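Side-chain contacts in GCN5-related N-acetyltransferase (Sphaerobacter thermophilus, PDB 3TT2), which probably transfers an acyl group, most likely acetyl from acetyl-coenzyme A, to an acceptor, as its GNAT relatives do: residues I263-A266 / L267-V271; G273-R277 / R278-E282; R297-R301 / A302-V306. All coordinates share one frame; numbering follows the deposited sequence.

Interaction 1 of 3, residues I263-A266 / L267-V271. With SO4 (sulfate ion), chain B.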
loop_
_atom_site.group_PDB
_atom_site.type_symbol
_atom_site.label_atom_id
_atom_site.label_comp_id
_atom_site.label_asym_id
_atom_site.label_seq_id
_atom_site.Cartn_x
_atom_site.Cartn_y
_atom_site.Cartn_z
ATOM N N ILE A 263 10.185 -9.865 -19.519
ATOM C CA ILE A 263 9.661 -8.524 -19.762
ATOM C C ILE A 263 9.527 -7.639 -18.494
ATOM O O ILE A 263 9.754 -6.433 -18.543
ATOM C CB ILE A 263 8.311 -8.601 -20.507
ATOM C CG1 ILE A 263 8.520 -9.052 -21.952
ATOM C CG2 ILE A 263 7.586 -7.262 -20.486
ATOM C CD1 ILE A 263 7.253 -9.584 -22.585
ATOM N N ALA A 264 9.155 -8.236 -17.368
ATOM C CA ALA A 264 8.999 -7.480 -16.133
ATOM C C ALA A 264 10.357 -6.933 -15.683
ATOM O O ALA A 264 10.469 -5.768 -15.324
ATOM C CB ALA A 264 8.397 -8.350 -15.066
ATOM N N LEU A 265 11.391 -7.767 -15.730
ATOM C CA LEU A 265 12.748 -7.317 -15.430
ATOM C C LEU A 265 13.228 -6.168 -16.326
ATOM O O LEU A 265 13.811 -5.212 -15.838
ATOM C CB LEU A 265 13.735 -8.466 -15.509
ATOM C CG LEU A 265 15.123 -8.101 -15.014
ATOM C CD1 LEU A 265 14.991 -7.639 -13.600
ATOM C CD2 LEU A 265 16.057 -9.302 -15.083
ATOM N N ALA A 266 12.983 -6.257 -17.626
ATOM C CA ALA A 266 13.295 -5.152 -18.521
ATOM C C ALA A 266 12.503 -3.926 -18.137
ATOM O O ALA A 266 13.055 -2.820 -18.124
ATOM C CB ALA A 266 13.003 -5.518 -19.955
ATOM N N LEU A 267 11.213 -4.099 -17.840
ATOM C CA LEU A 267 10.384 -2.944 -17.475
ATOM C C LEU A 267 10.951 -2.245 -16.243
ATOM O O LEU A 267 11.108 -1.040 -16.235
ATOM C CB LEU A 267 8.921 -3.312 -17.235
ATOM C CG LEU A 267 8.087 -3.316 -18.510
ATOM C CD1 LEU A 267 6.696 -3.884 -18.242
ATOM C CD2 LEU A 267 7.998 -1.944 -19.118
ATOM N N LEU A 268 11.277 -3.023 -15.222
ATOM C CA LEU A 268 11.776 -2.468 -13.997
ATOM C C LEU A 268 13.110 -1.769 -14.228
ATOM O O LEU A 268 13.285 -0.624 -13.828
ATOM C CB LEU A 268 11.901 -3.553 -12.928
ATOM C CG LEU A 268 10.624 -3.877 -12.152
ATOM C CD1 LEU A 268 10.904 -4.935 -11.087
ATOM C CD2 LEU A 268 9.998 -2.634 -11.527
ATOM N N GLN A 269 14.040 -2.457 -14.880
ATOM C CA GLN A 269 15.359 -1.889 -15.163
ATOM C C GLN A 269 15.263 -0.570 -15.941
ATOM O O GLN A 269 15.967 0.395 -15.628
ATOM C CB GLN A 269 16.245 -2.900 -15.893
ATOM C CG GLN A 269 16.760 -4.007 -14.996
ATOM C CD GLN A 269 17.539 -5.104 -15.749
ATOM O OE1 GLN A 269 17.297 -5.373 -16.939
ATOM N NE2 GLN A 269 18.482 -5.744 -15.042
ATOM N N GLU A 270 14.377 -0.523 -16.933
ATOM C CA GLU A 270 14.127 0.712 -17.671
ATOM C C GLU A 270 13.557 1.858 -16.803
ATOM O O GLU A 270 14.017 3.005 -16.915
ATOM C CB GLU A 270 13.237 0.446 -18.881
ATOM C CG GLU A 270 13.043 1.639 -19.801
ATOM C CD GLU A 270 14.008 1.678 -20.978
ATOM O OE1 GLU A 270 14.467 2.790 -21.316
ATOM O OE2 GLU A 270 14.300 0.619 -21.575
ATOM N N VAL A 271 12.577 1.547 -15.947
ATOM C CA VAL A 271 11.980 2.545 -15.047
ATOM C C VAL A 271 13.032 3.092 -14.097
ATOM O O VAL A 271 13.082 4.286 -13.840
ATOM C CB VAL A 271 10.804 1.984 -14.221
ATOM C CG1 VAL A 271 10.116 3.082 -13.499
ATOM C CG2 VAL A 271 9.811 1.391 -15.118
HETATM S S SO4 B . 7.423 -12.178 -16.426
HETATM O O1 SO4 B . 7.906 -11.335 -17.510
HETATM O O2 SO4 B . 8.480 -12.502 -15.504
HETATM O O3 SO4 B . 6.324 -11.526 -15.715
HETATM O O4 SO4 B . 6.985 -13.456 -16.970
#

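Interaction 2 of 3, residues G273-R277 / R278-E282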
loop_
_atom_site.group_PDB
_atom_site.type_symbol
_atom_site.label_atom_id
_atom_site.label_comp_id
_atom_site.label_asym_id
_atom_site.label_seq_id
_atom_site.Cartn_x
_atom_site.Cartn_y
_atom_site.Cartn_z
ATOM N N GLY A 273 16.152 3.343 -14.721
ATOM C CA GLY A 273 17.032 4.219 -15.454
ATOM C C GLY A 273 16.448 5.609 -15.527
ATOM O O GLY A 273 17.164 6.581 -15.376
ATOM N N VAL A 274 15.141 5.702 -15.748
ATOM C CA VAL A 274 14.470 6.995 -15.822
ATOM C C VAL A 274 14.569 7.755 -14.497
ATOM O O VAL A 274 14.838 8.961 -14.478
ATOM C CB VAL A 274 12.997 6.837 -16.183
ATOM C CG1 VAL A 274 12.276 8.143 -15.986
ATOM C CG2 VAL A 274 12.843 6.341 -17.611
ATOM N N TYR A 275 14.364 7.034 -13.396
ATOM C CA TYR A 275 14.471 7.614 -12.065
ATOM C C TYR A 275 15.891 8.054 -11.812
ATOM O O TYR A 275 16.138 9.123 -11.232
ATOM C CB TYR A 275 14.105 6.595 -10.989
ATOM C CG TYR A 275 12.635 6.455 -10.701
ATOM C CD1 TYR A 275 11.908 7.506 -10.161
ATOM C CD2 TYR A 275 11.984 5.259 -10.930
ATOM C CE1 TYR A 275 10.550 7.370 -9.888
ATOM C CE2 TYR A 275 10.645 5.114 -10.670
ATOM C CZ TYR A 275 9.924 6.168 -10.155
ATOM O OH TYR A 275 8.584 5.998 -9.886
ATOM N N TYR A 276 16.829 7.205 -12.215
ATOM C CA TYR A 276 18.214 7.488 -11.920
ATOM C C TYR A 276 18.636 8.734 -12.655
ATOM O O TYR A 276 19.243 9.620 -12.082
ATOM C CB TYR A 276 19.139 6.341 -12.288
ATOM C CG TYR A 276 20.593 6.736 -12.148
ATOM C CD1 TYR A 276 21.208 6.786 -10.886
ATOM C CD2 TYR A 276 21.356 7.090 -13.268
ATOM C CE1 TYR A 276 22.546 7.169 -10.748
ATOM C CE2 TYR A 276 22.694 7.473 -13.136
ATOM C CZ TYR A 276 23.270 7.506 -11.876
ATOM O OH TYR A 276 24.571 7.875 -11.744
ATOM N N ARG A 277 18.303 8.829 -13.929
ATOM C CA ARG A 277 18.851 9.948 -14.666
ATOM C C ARG A 277 18.014 11.217 -14.460
ATOM O O ARG A 277 18.361 12.300 -14.907
ATOM C CB ARG A 277 19.184 9.554 -16.115
ATOM C CG ARG A 277 18.106 9.699 -17.127
ATOM C CD ARG A 277 18.567 8.966 -18.386
ATOM N NE ARG A 277 18.264 7.535 -18.324
ATOM C CZ ARG A 277 17.130 6.993 -18.761
ATOM N NH1 ARG A 277 16.183 7.754 -19.314
ATOM N NH2 ARG A 277 16.944 5.688 -18.650
ATOM N N ARG A 278 16.926 11.047 -13.726
ATOM C CA ARG A 278 16.126 12.132 -13.155
ATOM C C ARG A 278 16.648 12.642 -11.798
ATOM O O ARG A 278 16.286 13.733 -11.332
ATOM C CB ARG A 278 14.735 11.575 -12.943
ATOM C CG ARG A 278 13.698 12.526 -12.557
ATOM C CD ARG A 278 12.512 12.195 -13.406
ATOM N NE ARG A 278 11.258 12.422 -12.710
ATOM C CZ ARG A 278 10.070 12.286 -13.281
ATOM N NH1 ARG A 278 9.975 11.937 -14.563
ATOM N NH2 ARG A 278 8.977 12.503 -12.573
ATOM N N GLY A 279 17.477 11.828 -11.151
ATOM C CA GLY A 279 18.039 12.160 -9.855
ATOM C C GLY A 279 17.256 11.679 -8.638
ATOM O O GLY A 279 17.507 12.130 -7.506
ATOM N N VAL A 280 16.300 10.771 -8.843
ATOM C CA VAL A 280 15.564 10.226 -7.696
ATOM C C VAL A 280 16.376 9.124 -7.033
ATOM O O VAL A 280 16.756 8.150 -7.678
ATOM C CB VAL A 280 14.182 9.701 -8.075
ATOM C CG1 VAL A 280 13.591 8.938 -6.931
ATOM C CG2 VAL A 280 13.275 10.851 -8.456
ATOM N N ARG A 281 16.663 9.286 -5.747
ATOM C CA ARG A 281 17.579 8.375 -5.091
ATOM C C ARG A 281 16.921 7.058 -4.719
ATOM O O ARG A 281 17.508 5.998 -4.902
ATOM C CB ARG A 281 18.213 9.029 -3.867
ATOM C CG ARG A 281 19.163 8.122 -3.142
ATOM C CD ARG A 281 20.325 8.887 -2.587
ATOM N NE ARG A 281 21.318 7.999 -1.982
ATOM C CZ ARG A 281 21.310 7.647 -0.703
ATOM N NH1 ARG A 281 20.353 8.105 0.098
ATOM N NH2 ARG A 281 22.261 6.851 -0.221
ATOM N N GLU A 282 15.699 7.127 -4.209
ATOM C CA GLU A 282 15.061 5.937 -3.692
ATOM C C GLU A 282 13.750 5.634 -4.381
ATOM O O GLU A 282 12.895 6.507 -4.540
ATOM C CB GLU A 282 14.848 6.044 -2.185
ATOM C CG GLU A 282 16.145 6.091 -1.413
ATOM C CD GLU A 282 15.965 6.452 0.057
ATOM O OE1 GLU A 282 14.803 6.589 0.515
ATOM O OE2 GLU A 282 17.001 6.598 0.756
#

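Interaction 3 of 3, residues R297-R301 / A302-V306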
loop_
_atom_site.group_PDB
_atom_site.type_symbol
_atom_site.label_atom_id
_atom_site.label_comp_id
_atom_site.label_asym_id
_atom_site.label_seq_id
_atom_site.Cartn_x
_atom_site.Cartn_y
_atom_site.Cartn_z
ATOM N N ARG A 297 11.697 -13.922 -7.596
ATOM C CA ARG A 297 13.095 -13.651 -7.906
ATOM C C ARG A 297 13.234 -12.402 -8.780
ATOM O O ARG A 297 14.293 -11.792 -8.814
ATOM C CB ARG A 297 13.786 -14.867 -8.534
ATOM C CG ARG A 297 14.055 -16.001 -7.539
ATOM C CD ARG A 297 14.896 -17.091 -8.176
ATOM N NE ARG A 297 14.966 -18.287 -7.341
ATOM C CZ ARG A 297 15.896 -18.518 -6.426
ATOM N NH1 ARG A 297 16.856 -17.632 -6.211
ATOM N NH2 ARG A 297 15.866 -19.639 -5.722
ATOM N N LEU A 298 12.143 -11.999 -9.430
ATOM C CA LEU A 298 12.109 -10.807 -10.264
ATOM C C LEU A 298 12.731 -9.579 -9.609
ATOM O O LEU A 298 13.512 -8.854 -10.231
ATOM C CB LEU A 298 10.660 -10.465 -10.586
ATOM C CG LEU A 298 10.435 -9.089 -11.211
ATOM C CD1 LEU A 298 11.199 -8.939 -12.529
ATOM C CD2 LEU A 298 8.968 -8.771 -11.403
ATOM N N TYR A 299 12.387 -9.344 -8.347
ATOM C CA TYR A 299 12.683 -8.056 -7.702
ATOM C C TYR A 299 14.131 -7.938 -7.262
ATOM O O TYR A 299 14.776 -6.919 -7.474
ATOM C CB TYR A 299 11.691 -7.798 -6.570
ATOM C CG TYR A 299 10.286 -7.722 -7.118
ATOM C CD1 TYR A 299 9.798 -6.531 -7.639
ATOM C CD2 TYR A 299 9.470 -8.852 -7.185
ATOM C CE1 TYR A 299 8.531 -6.445 -8.172
ATOM C CE2 TYR A 299 8.194 -8.782 -7.738
ATOM C CZ TYR A 299 7.733 -7.567 -8.226
ATOM O OH TYR A 299 6.478 -7.434 -8.768
ATOM N N ARG A 300 14.657 -9.007 -6.686
ATOM C CA ARG A 300 16.058 -9.044 -6.336
ATOM C C ARG A 300 16.922 -8.968 -7.613
ATOM O O ARG A 300 17.928 -8.253 -7.668
ATOM C CB ARG A 300 16.328 -10.277 -5.492
ATOM C CG ARG A 300 17.772 -10.589 -5.287
ATOM C CD ARG A 300 17.955 -11.511 -4.106
ATOM N NE ARG A 300 19.356 -11.885 -3.951
ATOM C CZ ARG A 300 19.790 -12.838 -3.132
ATOM N NH1 ARG A 300 18.925 -13.523 -2.390
ATOM N NH2 ARG A 300 21.089 -13.107 -3.056
ATOM N N ARG A 301 16.488 -9.655 -8.661
ATOM C CA ARG A 301 17.162 -9.585 -9.958
ATOM C C ARG A 301 17.133 -8.187 -10.561
ATOM O O ARG A 301 17.979 -7.872 -11.373
ATOM C CB ARG A 301 16.575 -10.599 -10.951
ATOM C CG ARG A 301 17.035 -12.015 -10.684
ATOM C CD ARG A 301 16.535 -12.986 -11.720
ATOM N NE ARG A 301 16.960 -14.348 -11.419
ATOM C CZ ARG A 301 16.200 -15.424 -11.610
ATOM N NH1 ARG A 301 14.963 -15.291 -12.094
ATOM N NH2 ARG A 301 16.669 -16.631 -11.303
ATOM N N ALA A 302 16.161 -7.361 -10.183
ATOM C CA ALA A 302 16.105 -6.001 -10.713
ATOM C C ALA A 302 16.949 -5.045 -9.862
ATOM O O ALA A 302 17.050 -3.845 -10.130
ATOM C CB ALA A 302 14.674 -5.516 -10.855
ATOM N N GLY A 303 17.582 -5.606 -8.843
ATOM C CA GLY A 303 18.508 -4.847 -8.030
ATOM C C GLY A 303 17.873 -4.384 -6.741
ATOM O O GLY A 303 18.454 -3.599 -5.982
HETATM N N MSE A 304 16.658 -4.859 -6.498
HETATM C CA MSE A 304 15.973 -4.430 -5.326
HETATM C C MSE A 304 16.341 -5.321 -4.173
HETATM O O MSE A 304 17.031 -6.315 -4.358
HETATM C CB MSE A 304 14.494 -4.448 -5.589
HETATM C CG MSE A 304 13.971 -3.138 -6.106
HETATM SE SE MSE A 304 12.158 -3.310 -6.738
HETATM C CE MSE A 304 12.565 -4.574 -8.132
ATOM N N HIS A 305 15.850 -4.960 -2.993
ATOM C CA HIS A 305 16.145 -5.671 -1.759
ATOM C C HIS A 305 14.967 -5.480 -0.801
ATOM O O HIS A 305 14.089 -4.647 -1.039
ATOM C CB HIS A 305 17.438 -5.176 -1.139
ATOM C CG HIS A 305 17.320 -3.826 -0.511
ATOM N ND1 HIS A 305 17.459 -2.657 -1.228
ATOM C CD2 HIS A 305 17.055 -3.459 0.766
ATOM C CE1 HIS A 305 17.289 -1.627 -0.419
ATOM N NE2 HIS A 305 17.041 -2.088 0.794
ATOM N N VAL A 306 14.916 -6.279 0.254
ATOM C CA VAL A 306 13.768 -6.236 1.144
ATOM C C VAL A 306 13.884 -5.095 2.174
ATOM O O VAL A 306 14.797 -5.062 2.988
ATOM C CB VAL A 306 13.585 -7.606 1.850
ATOM C CG1 VAL A 306 12.414 -7.599 2.795
ATOM C CG2 VAL A 306 13.382 -8.695 0.832
#

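Interaction 1 of 3, residues I263-A266 / L267-V271
The amide N of Leu267 donates to Ile263 O at 2.8 Å, the shortest of four successive i to i+4 bonds that run from Ile263 to Glu270 and show how a helix sets its side chains in rows. The next rung joins Leu268 N to Ala264 O at 2.9 Å. On the buried flank, Ile263 and Leu267 lie side by side and point the same way; CG2 of Ile263 touches CD1 of Leu267 at 4.2 Å, and both side chains pack on strands 223-228 and 233-243. The Arg-Gly-Arg-Gly-Ile-Ala sequence runs into the first turn of this helix and matches the GNAT Arg/Gln-x-x-Gly-x-Gly/Ala signature, whose amides hold the coenzyme A pyrophosphate in relatives. A sulfate sits here, bonded to Gly260 N and weakly to Ala264 N, whose distance to sulfate O1 is 3.3 Å, consistent with an anion site at the positive helix end. On the more open flank, Gln269 has CG anti to its carbonyl carbon (chi1 -74°), which lays its extended chain back across Leu265, with CD 3.9 Å from Leu265 CG. An alanine in place of Gln269 would probably leave Leu265 CG without the amide group that lies across it and strip the CG methylene from beside Leu265 O. Leu268 instead faces inward, reaching Cys238 and Tyr299.

Interaction 2 of 3, residues G273-R277 / R278-E282
Tyr275 and Val280 lie side by side and point the same way across a Schellman motif, a helix ending defined by two backbone bonds back into the last turn round a positive-phi glycine, commonly with an apolar contact across it. The contact runs from Tyr275 CD1 to Val280 CB at 3.8 Å, the valine approaching the ring obliquely, and both valine methyls lie about as near to the same ring carbon. Tyr275 has CG anti to its carbonyl carbon (chi1 -84°), which directs the ring toward strand 233-243, where its OH is hydrogen-bonded to Gln241 O. The backbone holds the pair in place: Val280 N donates to Tyr275 O at 2.9 Å, so the residues that pack are also the ends of the motif's bond that spans more residues. Arg278 leaves the same turn in another direction. Its amide makes weak bonds to Val274 O and Tyr275 O, while its bent chain takes the guanidinium to salt bridges with Asp219 and Glu221, two carboxylates that probably balance its charge. Arg277 folds back along its own helix, Gly273 O lying off-centre on one guanidinium face. Gly279, at phi 92°, makes the reversal; a beta carbon there would collide with the carbonyl oxygen before it. Gly279 N donates to Tyr276 O at 3.0 Å.

Interaction 3 of 3, residues R297-R301 / A302-V306
Tyr299 carries its CG anti to the carbonyl carbon (chi1 -62°), and Met304, a selenomethionine, bends at its last torsion (chi3 -62°); together these bring the terminal methyl against the ring. The two side chains run alongside each other, and Met304 CE meets Tyr299 CD1 at 3.4 Å, at the ring edge and near its plane. Met304 SE stands 5.5 Å from the Tyr299 ring centroid, 83° off the normal, an edge-on Met-aromatic contact. Leu298 CD2 covers part of one ring face. The pair spans a Schellman motif ending the short helix 297-301: Met304 N donates to Tyr299 O at 3.0 Å, and Gly303 N reaches Arg300 O at 2.9 Å. Gly303 takes a positive phi, at which a side chain would press on the preceding carbonyl oxygen. One further link is a CA-H...O contact, Arg300 CA to Met304 O at 3.5 Å. Beyond the turn, Met156 and Leu285 pack on both Tyr299 and Met304, seating the helix end on strands 148-159 and 282-290. The contact is apolar and carries no hydrogen bond between the side chains, so its fit probably depends on the turn that places the two residues together with the packing of Met156 and Leu285 around them.

Overall arrangement
Along the chain the three contacts come in series, none nesting within or crossing another. Interaction 1, a run along the start of helix 263-278 after the loop that follows strand 246-254, closes no loop; interactions 2 and 3 each close a helix-ending turn. Interaction 2, about 14 Å from interaction 1 between centres, ends that helix and turns the chain into strand 282-290. Interaction 3 ends helix 297-301 and leads into strand 305-316. Interactions 1 and 3 meet directly: Leu268 CD1 lies 3.4 Å from Met304 CE, Leu265 packs on Ala302, and Ala264 on Leu298. The start of helix 263-278 is thus packed against helix 297-301 and the turn that follows it, while interactions 2 and 3 do not touch.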